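Local coordinates for salicylic acid-binding protein 2 (Nicotiana tabacum, PDB 1XKL) that hydrolyses methyl salicylate to salicylate and methanol as part of the signalling that activates systemic acquired resistance in tobacco, at residues A[88-93]-A[191-197]; A[66-71]-A[96-100]; A[146-150]-A[176-181]. All blocks are in the same frame, centred on the assembly; numbering follows the deposited sequence.

Interaction 1 (A[88-93]-A[191-197]); sequences GLAMEK and YFTDERF
The carboxylate of E92, near the C-terminal end of helix 83-93, gathers the loop 191-197 around itself; in this alpha/beta hydrolase that helix is the one following the nucleophile elbow. OE1 accepts two backbone N-H groups, from T193 N at 2.8 Å and from F197 N at 3.0 Å. They arrive from opposite faces of the carboxylate plane, each well out of it, and so clamp the oxygen between them. OE2 offers its syn lone pair to the hydroxyl of T193, with OG1 of T193 2.8 Å from OE2 of E92. With CG anti to the backbone N (chi1 -177°) and a bend at chi2, the glutamate leans off the helix into the turn of the loop. Beside it the contact is apolar: CD1 of L89 meets the edge of the F192 ring at CE1, and selenomethionine M91 makes an oblique Met-aromatic contact with F197, its CE 3.5 Å from CE1 of that ring. Y191 sends its hydroxyl elsewhere, to D185. R196 attends to the carbonyls of E92 and K93 at the end of the helix, though both bonds are weak: NE of R196 lies 2.7 Å from O of E92 at a bent 125°, and NH2 of R196 lies 3.2 Å from O of K93.

Interaction 2 (A[66-71]-A[96-100]); sequences MESLSA and QKIYA
Where helix 55-67 runs out, its C-terminal end is held by a lysine from the approach to strand 98-104: K97 stretches across and puts NZ 2.8 Å from O of selenomethionine M66. That carbonyl already accepts the backbone N of L69, and the two donors reach it from opposite faces of its plane, the ammonium tilted 27° out of it. A second, weak bond runs from NZ of K97 to O of L69 at 3.5 Å. The positive group thus sits by the carbonyl of M66 at the C-terminal end of the helix, and that of L69 just beyond, which would be expected to favour its charge. In the alpha/beta hydrolase fold this ties a helix packed on the parallel sheet to the start of one of its central strands, beside strand 75-80, to whose V75 the backbone of K97 is hydrogen-bonded. The bend at chi3 (-73°) turns the lysine's far end toward the M66 carbonyl, while its methylene CD lies 3.4 Å from CA of A71 and CB of L69 comes close to NZ. Deeper in, the M66 side chain, folded at both chi2 and chi3, crosses I98 at about a right angle, and its methyl CE rests 3.7 Å from CG1 of I98.

Interaction 3 (A[146-150]-A[176-181]); sequences LTSMF and VRPSSL
Selenomethionine M149 and L181 meet obliquely at the wall of the ligand pocket, CE of M149 lying 3.5 Å from CD2 of L181, and both residues touch the bound 2-amino-4H-1,3-benzoxathiin-4-ol. The segments carrying them lie in the cap-like insertion between strands 98-104 and 202-207 of the alpha/beta hydrolase fold: strand 147-150 of a small two-stranded sheet and the loop 176-181 after helix 166-175, joined by a single antiparallel bridge between M149 and S179. A chi1 of 179° and an equally straight chi2 carry the M149 chain out from the strand; it bends only at chi3, which brings the methyl over to the leucine and also near OG of S179. S179 in turn lies close to A13, a salicylate-binding residue, so the bridge belongs to the pocket wall.

Farther along the strand, F150 lies side by side with P178, the two side chains pointing the same way. CD of P178 makes an off-centre CH-pi contact 4.3 Å from the F150 ring centroid, while O of V176 approaches the ring's edge, near its plane. Outward from these contacts the backbones pair. N of S179 donates to O of M149 at 2.6 Å and almost straight (175°), and N of M149 returns the bond to O of S179 at 2.7 Å. S148 turns its hydroxyl away from the loop, to O of L137 in the partner strand. The polar edge closes at S180, whose OG, itself bonded to N of F182, donates to O of T147 at 2.8 Å, nearly in line with the C=O bond (172°).

Interactions 1 and 2 form one neighbourhood, their centres 13 Å apart: helix 83-93 and strand 98-104 follow each other in the chain, and I98 of interaction 2 packs on M91 and A90 of interaction 1, where A90 also meets M66. Their segments alternate along the sequence, so the two contacts interlock, tying helices 55-67 and 83-93, strand 98-104 and the loop before strand 202-207 together, away from the annotated sites. Interaction 3 stands apart, 24 Å from the centre of interaction 1 and 29 Å from that of interaction 2. Both its segments fall in the stretch of chain between those of interaction 1, and it supplies M149 and L181 to the ligand pocket.

Interaction 1 (A[88-93]-A[191-197])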
ATOM      1  N   GLY A  88      17.610 -28.458  23.990  1.00 13.41           N
ATOM      2  CA  GLY A  88      17.208 -29.803  24.364  1.00 14.74           C
ATOM      3  C   GLY A  88      17.287 -30.823  23.251  1.00 14.33           C
ATOM      4  O   GLY A  88      17.672 -31.969  23.483  1.00 14.94           O
ATOM      5  N   LEU A  89      16.911 -30.421  22.041  1.00 17.72           N
ATOM      6  CA  LEU A  89      16.961 -31.344  20.915  1.00 18.18           C
ATOM      7  C   LEU A  89      18.405 -31.672  20.572  1.00 19.22           C
ATOM      8  O   LEU A  89      18.718 -32.801  20.199  1.00 20.71           O
ATOM      9  CB  LEU A  89      16.259 -30.759  19.689  1.00 18.46           C
ATOM     10  CG  LEU A  89      14.730 -30.845  19.606  1.00 22.80           C
ATOM     11  CD1 LEU A  89      14.100 -29.956  20.668  1.00 22.69           C
ATOM     12  CD2 LEU A  89      14.280 -30.416  18.220  1.00 20.50           C
ATOM     13  N   ALA A  90      19.292 -30.689  20.699  1.00 20.19           N
ATOM     14  CA  ALA A  90      20.701 -30.915  20.389  1.00 20.17           C
ATOM     15  C   ALA A  90      21.324 -31.852  21.417  1.00 20.51           C
ATOM     16  O   ALA A  90      22.105 -32.740  21.068  1.00 19.10           O
ATOM     17  CB  ALA A  90      21.454 -29.586  20.352  1.00 19.96           C
HETATM   18  N   MSE A  91      20.981 -31.641  22.685  1.00 21.05           N
HETATM   19  CA  MSE A  91      21.479 -32.467  23.784  1.00 21.54           C
HETATM   20  C   MSE A  91      20.933 -33.884  23.649  1.00 22.44           C
HETATM   21  O   MSE A  91      21.597 -34.852  24.013  1.00 22.38           O
HETATM   22  CB  MSE A  91      21.028 -31.875  25.126  1.00 22.87           C
HETATM   23  CG  MSE A  91      21.565 -30.477  25.388  1.00 22.97           C
HETATM   24 SE   MSE A  91      20.473 -29.362  26.542  1.00 34.88          SE
HETATM   25  CE  MSE A  91      20.801 -30.229  28.258  1.00 27.00           C
ATOM     26  N   GLU A  92      19.717 -34.006  23.128  1.00 21.93           N
ATOM     27  CA  GLU A  92      19.113 -35.327  22.970  1.00 23.16           C
ATOM     28  C   GLU A  92      19.784 -36.111  21.849  1.00 24.27           C
ATOM     29  O   GLU A  92      20.036 -37.308  21.987  1.00 25.16           O
ATOM     30  CB  GLU A  92      17.614 -35.202  22.684  1.00 23.32           C
ATOM     31  CG  GLU A  92      16.864 -36.533  22.573  1.00 23.22           C
ATOM     32  CD  GLU A  92      16.892 -37.345  23.862  1.00 22.83           C
ATOM     33  OE1 GLU A  92      16.961 -36.735  24.946  1.00 22.65           O
ATOM     34  OE2 GLU A  92      16.826 -38.590  23.792  1.00 23.55           O
ATOM     35  N   LYS A  93      20.094 -35.427  20.751  1.00 23.69           N
ATOM     36  CA  LYS A  93      20.706 -36.065  19.589  1.00 24.55           C
ATOM     37  C   LYS A  93      22.229 -36.182  19.598  1.00 23.33           C
ATOM     38  O   LYS A  93      22.779 -37.141  19.064  1.00 21.80           O
ATOM     39  CB  LYS A  93      20.282 -35.324  18.318  1.00 27.60           C
ATOM     40  CG  LYS A  93      18.880 -35.628  17.845  1.00 32.01           C
ATOM     41  CD  LYS A  93      18.826 -36.992  17.173  1.00 36.75           C
ATOM     42  CE  LYS A  93      17.421 -37.311  16.689  1.00 36.74           C
ATOM     43  NZ  LYS A  93      16.959 -36.362  15.634  1.00 38.66           N
ATOM     44  N   TYR A 191      10.193 -35.453  23.341  1.00 29.50           N
ATOM     45  CA  TYR A 191      11.521 -35.283  22.765  1.00 30.82           C
ATOM     46  C   TYR A 191      12.738 -35.714  23.579  1.00 30.48           C
ATOM     47  O   TYR A 191      13.592 -36.464  23.102  1.00 33.81           O
ATOM     48  CB  TYR A 191      11.713 -33.812  22.395  1.00 32.47           C
ATOM     49  CG  TYR A 191      10.957 -33.338  21.177  1.00 34.30           C
ATOM     50  CD1 TYR A 191      11.289 -33.798  19.903  1.00 36.46           C
ATOM     51  CD2 TYR A 191       9.967 -32.364  21.285  1.00 35.28           C
ATOM     52  CE1 TYR A 191      10.660 -33.287  18.764  1.00 37.01           C
ATOM     53  CE2 TYR A 191       9.333 -31.848  20.156  1.00 36.24           C
ATOM     54  CZ  TYR A 191       9.687 -32.309  18.900  1.00 36.85           C
ATOM     55  OH  TYR A 191       9.091 -31.757  17.788  1.00 36.85           O
ATOM     56  N   PHE A 192      12.812 -35.218  24.804  1.00 27.33           N
ATOM     57  CA  PHE A 192      13.948 -35.454  25.680  1.00 24.39           C
ATOM     58  C   PHE A 192      13.855 -36.657  26.605  1.00 25.05           C
ATOM     59  O   PHE A 192      12.791 -36.961  27.134  1.00 25.69           O
ATOM     60  CB  PHE A 192      14.157 -34.190  26.504  1.00 21.53           C
ATOM     61  CG  PHE A 192      13.705 -32.947  25.798  1.00 20.39           C
ATOM     62  CD1 PHE A 192      14.380 -32.500  24.663  1.00 18.85           C
ATOM     63  CD2 PHE A 192      12.608 -32.230  26.254  1.00 16.50           C
ATOM     64  CE1 PHE A 192      13.960 -31.362  23.984  1.00 18.15           C
ATOM     65  CE2 PHE A 192      12.175 -31.088  25.584  1.00 20.10           C
ATOM     66  CZ  PHE A 192      12.860 -30.647  24.447  1.00 18.15           C
ATOM     67  N   THR A 193      14.987 -37.327  26.799  1.00 25.07           N
ATOM     68  CA  THR A 193      15.055 -38.488  27.676  1.00 26.96           C
ATOM     69  C   THR A 193      16.223 -38.303  28.642  1.00 27.59           C
ATOM     70  O   THR A 193      17.166 -37.566  28.356  1.00 26.98           O
ATOM     71  CB  THR A 193      15.267 -39.789  26.881  1.00 26.76           C
ATOM     72  OG1 THR A 193      16.574 -39.786  26.300  1.00 27.26           O
ATOM     73  CG2 THR A 193      14.224 -39.910  25.772  1.00 24.99           C
ATOM     74  N   ASP A 194      16.150 -38.972  29.785  1.00 29.11           N
ATOM     75  CA  ASP A 194      17.184 -38.881  30.809  1.00 29.49           C
ATOM     76  C   ASP A 194      18.502 -39.474  30.316  1.00 29.04           C
ATOM     77  O   ASP A 194      19.582 -38.958  30.602  1.00 28.05           O
ATOM     78  CB  ASP A 194      16.726 -39.636  32.055  1.00 33.39           C
ATOM     79  CG  ASP A 194      17.636 -39.417  33.245  1.00 35.41           C
ATOM     80  OD1 ASP A 194      17.637 -40.289  34.139  1.00 40.02           O
ATOM     81  OD2 ASP A 194      18.331 -38.384  33.297  1.00 35.44           O
ATOM     82  N   GLU A 195      18.396 -40.564  29.572  1.00 28.19           N
ATOM     83  CA  GLU A 195      19.560 -41.257  29.054  1.00 29.68           C
ATOM     84  C   GLU A 195      20.449 -40.382  28.175  1.00 28.51           C
ATOM     85  O   GLU A 195      21.676 -40.448  28.259  1.00 28.91           O
ATOM     86  CB  GLU A 195      19.111 -42.480  28.259  1.00 33.61           C
ATOM     87  CG  GLU A 195      20.196 -43.509  28.053  1.00 38.71           C
ATOM     88  CD  GLU A 195      20.703 -44.074  29.365  1.00 44.13           C
ATOM     89  OE1 GLU A 195      19.861 -44.466  30.210  1.00 46.81           O
ATOM     90  OE2 GLU A 195      21.941 -44.130  29.551  1.00 45.55           O
ATOM     91  N   ARG A 196      19.835 -39.559  27.334  1.00 26.51           N
ATOM     92  CA  ARG A 196      20.602 -38.711  26.430  1.00 23.13           C
ATOM     93  C   ARG A 196      20.570 -37.251  26.877  1.00 21.64           C
ATOM     94  O   ARG A 196      21.550 -36.748  27.433  1.00 21.39           O
ATOM     95  CB  ARG A 196      20.058 -38.887  25.008  1.00 23.04           C
ATOM     96  CG  ARG A 196      20.059 -40.355  24.575  1.00 24.89           C
ATOM     97  CD  ARG A 196      19.453 -40.580  23.190  1.00 28.18           C
ATOM     98  NE  ARG A 196      20.248 -39.978  22.126  1.00 29.81           N
ATOM     99  CZ  ARG A 196      21.487 -40.340  21.803  1.00 31.02           C
ATOM    100  NH1 ARG A 196      22.096 -41.314  22.460  1.00 33.44           N
ATOM    101  NH2 ARG A 196      22.117 -39.727  20.809  1.00 30.14           N
ATOM    102  N   PHE A 197      19.448 -36.578  26.645  1.00 19.87           N
ATOM    103  CA  PHE A 197      19.286 -35.184  27.054  1.00 18.80           C
ATOM    104  C   PHE A 197      19.856 -35.000  28.452  1.00 20.36           C
ATOM    105  O   PHE A 197      20.726 -34.161  28.677  1.00 21.06           O
ATOM    106  CB  PHE A 197      17.796 -34.811  27.085  1.00 16.31           C
ATOM    107  CG  PHE A 197      17.502 -33.524  27.826  1.00 15.89           C
ATOM    108  CD1 PHE A 197      17.645 -32.289  27.194  1.00 13.03           C
ATOM    109  CD2 PHE A 197      17.081 -33.550  29.155  1.00 13.02           C
ATOM    110  CE1 PHE A 197      17.395 -31.102  27.878  1.00 12.60           C
ATOM    111  CE2 PHE A 197      16.828 -32.366  29.850  1.00 13.99           C
ATOM    112  CZ  PHE A 197      16.975 -31.139  29.209  1.00 15.01           C
TER

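Interaction 2 (A[66-71]-A[96-100])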
HETATM    1  N   MSE A  66      25.237 -29.084  14.484  1.00 27.93           N
HETATM    2  CA  MSE A  66      25.735 -30.155  15.339  1.00 30.06           C
HETATM    3  C   MSE A  66      26.199 -31.347  14.521  1.00 30.56           C
HETATM    4  O   MSE A  66      27.159 -32.025  14.893  1.00 29.16           O
HETATM    5  CB  MSE A  66      24.649 -30.593  16.324  1.00 30.82           C
HETATM    6  CG  MSE A  66      24.226 -29.512  17.307  1.00 31.98           C
HETATM    7 SE   MSE A  66      25.686 -28.925  18.459  1.00 39.37          SE
HETATM    8  CE  MSE A  66      25.848 -30.528  19.537  1.00 33.60           C
ATOM      9  N   GLU A  67      25.514 -31.594  13.405  1.00 30.81           N
ATOM     10  CA  GLU A  67      25.844 -32.707  12.515  1.00 31.33           C
ATOM     11  C   GLU A  67      27.199 -32.538  11.845  1.00 31.99           C
ATOM     12  O   GLU A  67      27.834 -33.521  11.472  1.00 35.76           O
ATOM     13  CB  GLU A  67      24.771 -32.867  11.430  1.00 31.66           C
ATOM     14  CG  GLU A  67      23.806 -34.005  11.682  1.00 33.02           C
ATOM     15  CD  GLU A  67      22.845 -34.247  10.531  1.00 35.89           C
ATOM     16  OE1 GLU A  67      22.191 -33.279  10.075  1.00 36.08           O
ATOM     17  OE2 GLU A  67      22.732 -35.414  10.083  1.00 36.93           O
ATOM     18  N   SER A  68      27.633 -31.293  11.687  1.00 31.91           N
ATOM     19  CA  SER A  68      28.906 -31.019  11.046  1.00 32.80           C
ATOM     20  C   SER A  68      30.075 -30.998  12.020  1.00 34.47           C
ATOM     21  O   SER A  68      31.219 -30.773  11.619  1.00 35.73           O
ATOM     22  CB  SER A  68      28.836 -29.699  10.285  1.00 31.95           C
ATOM     23  OG  SER A  68      27.967 -29.826   9.172  1.00 34.55           O
ATOM     24  N   LEU A  69      29.791 -31.230  13.300  1.00 36.10           N
ATOM     25  CA  LEU A  69      30.846 -31.261  14.306  1.00 37.02           C
ATOM     26  C   LEU A  69      31.595 -32.573  14.172  1.00 37.76           C
ATOM     27  O   LEU A  69      31.001 -33.634  13.968  1.00 38.70           O
ATOM     28  CB  LEU A  69      30.270 -31.138  15.715  1.00 37.37           C
ATOM     29  CG  LEU A  69      29.626 -29.796  16.041  1.00 35.98           C
ATOM     30  CD1 LEU A  69      29.058 -29.840  17.446  1.00 37.75           C
ATOM     31  CD2 LEU A  69      30.657 -28.686  15.910  1.00 38.09           C
ATOM     32  N   SER A  70      32.910 -32.476  14.307  1.00 39.53           N
ATOM     33  CA  SER A  70      33.821 -33.603  14.176  1.00 41.80           C
ATOM     34  C   SER A  70      33.717 -34.693  15.231  1.00 43.97           C
ATOM     35  O   SER A  70      34.361 -35.734  15.102  1.00 46.47           O
ATOM     36  CB  SER A  70      35.253 -33.076  14.151  1.00 39.09           C
ATOM     37  OG  SER A  70      35.343 -31.947  13.297  1.00 43.19           O
ATOM     38  N   ALA A  71      32.923 -34.467  16.272  1.00 44.67           N
ATOM     39  CA  ALA A  71      32.781 -35.456  17.339  1.00 45.80           C
ATOM     40  C   ALA A  71      34.022 -35.398  18.232  1.00 46.84           C
ATOM     41  O   ALA A  71      33.947 -35.674  19.429  1.00 47.25           O
ATOM     42  CB  ALA A  71      32.607 -36.859  16.755  1.00 45.46           C
ATOM     43  N   GLN A  96      27.092 -36.398  23.522  1.00 23.14           N
ATOM     44  CA  GLN A  96      28.530 -36.532  23.706  1.00 25.68           C
ATOM     45  C   GLN A  96      29.388 -35.459  23.041  1.00 25.87           C
ATOM     46  O   GLN A  96      30.614 -35.476  23.157  1.00 25.54           O
ATOM     47  CB  GLN A  96      28.989 -37.921  23.246  1.00 26.24           C
ATOM     48  CG  GLN A  96      29.053 -38.127  21.737  1.00 29.90           C
ATOM     49  CD  GLN A  96      27.689 -38.240  21.065  1.00 32.15           C
ATOM     50  OE1 GLN A  96      26.837 -37.365  21.201  1.00 31.06           O
ATOM     51  NE2 GLN A  96      27.485 -39.325  20.322  1.00 34.65           N
ATOM     52  N   LYS A  97      28.755 -34.520  22.348  1.00 25.21           N
ATOM     53  CA  LYS A  97      29.505 -33.457  21.697  1.00 23.27           C
ATOM     54  C   LYS A  97      29.295 -32.127  22.403  1.00 23.84           C
ATOM     55  O   LYS A  97      29.560 -31.061  21.849  1.00 24.81           O
ATOM     56  CB  LYS A  97      29.113 -33.374  20.219  1.00 24.42           C
ATOM     57  CG  LYS A  97      29.545 -34.626  19.454  1.00 26.31           C
ATOM     58  CD  LYS A  97      29.566 -34.454  17.948  1.00 28.09           C
ATOM     59  CE  LYS A  97      28.165 -34.415  17.358  1.00 28.93           C
ATOM     60  NZ  LYS A  97      28.202 -34.432  15.861  1.00 28.12           N
ATOM     61  N   ILE A  98      28.846 -32.198  23.651  1.00 22.33           N
ATOM     62  CA  ILE A  98      28.575 -30.995  24.423  1.00 22.44           C
ATOM     63  C   ILE A  98      29.215 -31.014  25.812  1.00 23.68           C
ATOM     64  O   ILE A  98      28.891 -31.865  26.632  1.00 23.51           O
ATOM     65  CB  ILE A  98      27.057 -30.819  24.571  1.00 21.43           C
ATOM     66  CG1 ILE A  98      26.411 -30.870  23.179  1.00 19.38           C
ATOM     67  CG2 ILE A  98      26.745 -29.519  25.284  1.00 19.86           C
ATOM     68  CD1 ILE A  98      24.914 -31.053  23.200  1.00 18.62           C
ATOM     69  N   TYR A  99      30.116 -30.070  26.078  1.00 23.17           N
ATOM     70  CA  TYR A  99      30.769 -30.000  27.382  1.00 23.43           C
ATOM     71  C   TYR A  99      29.725 -29.662  28.443  1.00 23.13           C
ATOM     72  O   TYR A  99      29.720 -30.219  29.541  1.00 21.39           O
ATOM     73  CB  TYR A  99      31.860 -28.922  27.392  1.00 23.80           C
ATOM     74  CG  TYR A  99      33.073 -29.239  26.547  1.00 25.81           C
ATOM     75  CD1 TYR A  99      33.407 -28.452  25.443  1.00 27.67           C
ATOM     76  CD2 TYR A  99      33.904 -30.317  26.862  1.00 28.41           C
ATOM     77  CE1 TYR A  99      34.544 -28.732  24.674  1.00 28.58           C
ATOM     78  CE2 TYR A  99      35.038 -30.604  26.104  1.00 29.28           C
ATOM     79  CZ  TYR A  99      35.353 -29.809  25.013  1.00 30.33           C
ATOM     80  OH  TYR A  99      36.473 -30.102  24.267  1.00 33.51           O
ATOM     81  N   ALA A 100      28.835 -28.744  28.099  1.00 21.48           N
ATOM     82  CA  ALA A 100      27.801 -28.325  29.016  1.00 21.09           C
ATOM     83  C   ALA A 100      26.779 -27.493  28.271  1.00 19.67           C
ATOM     84  O   ALA A 100      27.075 -26.920  27.218  1.00 19.69           O
ATOM     85  CB  ALA A 100      28.406 -27.508  30.147  1.00 22.65           C
TER

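Interaction 3 (A[146-150]-A[176-181])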
ATOM      1  N   LEU A 146      -2.197 -24.372  15.308  1.00 35.48           N
ATOM      2  CA  LEU A 146      -0.861 -23.781  15.369  1.00 31.99           C
ATOM      3  C   LEU A 146      -1.014 -22.298  15.679  1.00 30.64           C
ATOM      4  O   LEU A 146      -1.873 -21.628  15.109  1.00 30.04           O
ATOM      5  CB  LEU A 146      -0.119 -23.969  14.043  1.00 32.57           C
ATOM      6  CG  LEU A 146       0.254 -25.405  13.661  1.00 32.45           C
ATOM      7  CD1 LEU A 146       0.806 -25.420  12.246  1.00 33.73           C
ATOM      8  CD2 LEU A 146       1.276 -25.961  14.641  1.00 32.42           C
ATOM      9  N   THR A 147      -0.185 -21.792  16.587  1.00 27.73           N
ATOM     10  CA  THR A 147      -0.252 -20.392  16.990  1.00 25.58           C
ATOM     11  C   THR A 147       1.103 -19.696  16.858  1.00 24.33           C
ATOM     12  O   THR A 147       2.133 -20.267  17.211  1.00 23.50           O
ATOM     13  CB  THR A 147      -0.725 -20.277  18.463  1.00 26.42           C
ATOM     14  OG1 THR A 147      -2.019 -20.873  18.596  1.00 26.35           O
ATOM     15  CG2 THR A 147      -0.797 -18.820  18.897  1.00 23.70           C
ATOM     16  N   SER A 148       1.099 -18.468  16.348  1.00 23.20           N
ATOM     17  CA  SER A 148       2.336 -17.709  16.200  1.00 23.53           C
ATOM     18  C   SER A 148       2.397 -16.650  17.293  1.00 22.58           C
ATOM     19  O   SER A 148       1.359 -16.171  17.759  1.00 24.39           O
ATOM     20  CB  SER A 148       2.411 -17.043  14.814  1.00 25.13           C
ATOM     21  OG  SER A 148       1.383 -16.082  14.637  1.00 25.44           O
HETATM   22  N   MSE A 149       3.610 -16.304  17.712  1.00 19.78           N
HETATM   23  CA  MSE A 149       3.817 -15.299  18.750  1.00 19.68           C
HETATM   24  C   MSE A 149       4.714 -14.195  18.196  1.00 17.93           C
HETATM   25  O   MSE A 149       5.778 -14.476  17.649  1.00 18.95           O
HETATM   26  CB  MSE A 149       4.474 -15.946  19.977  1.00 19.56           C
HETATM   27  CG  MSE A 149       4.763 -14.989  21.119  1.00 22.66           C
HETATM   28 SE   MSE A 149       5.552 -15.893  22.664  1.00 32.42          SE
HETATM   29  CE  MSE A 149       7.189 -16.494  21.821  1.00 26.41           C
ATOM     30  N   PHE A 150       4.279 -12.948  18.327  1.00 18.50           N
ATOM     31  CA  PHE A 150       5.056 -11.821  17.816  1.00 18.11           C
ATOM     32  C   PHE A 150       5.108 -10.695  18.830  1.00 17.94           C
ATOM     33  O   PHE A 150       4.116  -9.998  19.053  1.00 17.31           O
ATOM     34  CB  PHE A 150       4.446 -11.322  16.499  1.00 20.40           C
ATOM     35  CG  PHE A 150       5.232 -10.219  15.830  1.00 22.25           C
ATOM     36  CD1 PHE A 150       6.620 -10.249  15.801  1.00 22.54           C
ATOM     37  CD2 PHE A 150       4.574  -9.169  15.196  1.00 26.49           C
ATOM     38  CE1 PHE A 150       7.348  -9.249  15.149  1.00 24.04           C
ATOM     39  CE2 PHE A 150       5.293  -8.162  14.539  1.00 26.18           C
ATOM     40  CZ  PHE A 150       6.680  -8.207  14.519  1.00 26.26           C
ATOM     41  N   VAL A 176      12.913  -7.842  15.225  1.00 13.37           N
ATOM     42  CA  VAL A 176      12.061  -8.904  15.750  1.00 13.56           C
ATOM     43  C   VAL A 176      11.103  -9.451  14.707  1.00 13.72           C
ATOM     44  O   VAL A 176      10.547  -8.708  13.909  1.00 13.56           O
ATOM     45  CB  VAL A 176      11.228  -8.443  16.975  1.00 15.61           C
ATOM     46  CG1 VAL A 176      12.144  -8.225  18.166  1.00 15.29           C
ATOM     47  CG2 VAL A 176      10.442  -7.187  16.650  1.00 15.61           C
ATOM     48  N   ARG A 177      10.922 -10.765  14.717  1.00 15.01           N
ATOM     49  CA  ARG A 177      10.020 -11.406  13.782  1.00 14.61           C
ATOM     50  C   ARG A 177       9.093 -12.343  14.544  1.00 16.95           C
ATOM     51  O   ARG A 177       9.363 -12.705  15.693  1.00 16.23           O
ATOM     52  CB  ARG A 177      10.814 -12.196  12.738  1.00 15.00           C
ATOM     53  CG  ARG A 177      11.707 -11.341  11.830  1.00 15.20           C
ATOM     54  CD  ARG A 177      12.583 -12.226  10.956  1.00 16.28           C
ATOM     55  NE  ARG A 177      11.782 -13.040  10.048  1.00 14.32           N
ATOM     56  CZ  ARG A 177      12.263 -14.029   9.304  1.00 13.27           C
ATOM     57  NH1 ARG A 177      13.549 -14.340   9.355  1.00 16.24           N
ATOM     58  NH2 ARG A 177      11.458 -14.714   8.504  1.00 15.41           N
ATOM     59  N   PRO A 178       7.980 -12.745  13.918  1.00 17.54           N
ATOM     60  CA  PRO A 178       7.067 -13.652  14.619  1.00 17.67           C
ATOM     61  C   PRO A 178       7.662 -15.041  14.803  1.00 16.43           C
ATOM     62  O   PRO A 178       8.433 -15.504  13.968  1.00 15.37           O
ATOM     63  CB  PRO A 178       5.826 -13.663  13.722  1.00 19.76           C
ATOM     64  CG  PRO A 178       6.386 -13.363  12.347  1.00 20.11           C
ATOM     65  CD  PRO A 178       7.421 -12.301  12.628  1.00 17.72           C
ATOM     66  N   SER A 179       7.348 -15.694  15.916  1.00 15.27           N
ATOM     67  CA  SER A 179       7.837 -17.049  16.115  1.00 16.88           C
ATOM     68  C   SER A 179       6.700 -17.874  16.713  1.00 17.66           C
ATOM     69  O   SER A 179       5.538 -17.662  16.360  1.00 17.85           O
ATOM     70  CB  SER A 179       9.102 -17.082  17.000  1.00 18.37           C
ATOM     71  OG  SER A 179       8.832 -16.927  18.377  1.00 22.39           O
ATOM     72  N   SER A 180       7.010 -18.789  17.622  1.00 16.20           N
ATOM     73  CA  SER A 180       5.972 -19.636  18.203  1.00 17.31           C
ATOM     74  C   SER A 180       6.547 -20.346  19.412  1.00 17.73           C
ATOM     75  O   SER A 180       7.761 -20.489  19.517  1.00 16.88           O
ATOM     76  CB  SER A 180       5.524 -20.659  17.144  1.00 17.27           C
ATOM     77  OG  SER A 180       4.560 -21.574  17.632  1.00 19.57           O
ATOM     78  N   LEU A 181       5.688 -20.758  20.338  1.00 18.69           N
ATOM     79  CA  LEU A 181       6.153 -21.493  21.511  1.00 20.15           C
ATOM     80  C   LEU A 181       5.997 -22.968  21.179  1.00 20.41           C
ATOM     81  O   LEU A 181       6.434 -23.832  21.934  1.00 20.20           O
ATOM     82  CB  LEU A 181       5.318 -21.150  22.748  1.00 20.55           C
ATOM     83  CG  LEU A 181       5.450 -19.735  23.307  1.00 20.18           C
ATOM     84  CD1 LEU A 181       4.560 -19.565  24.533  1.00 20.57           C
ATOM     85  CD2 LEU A 181       6.903 -19.475  23.670  1.00 21.30           C
TER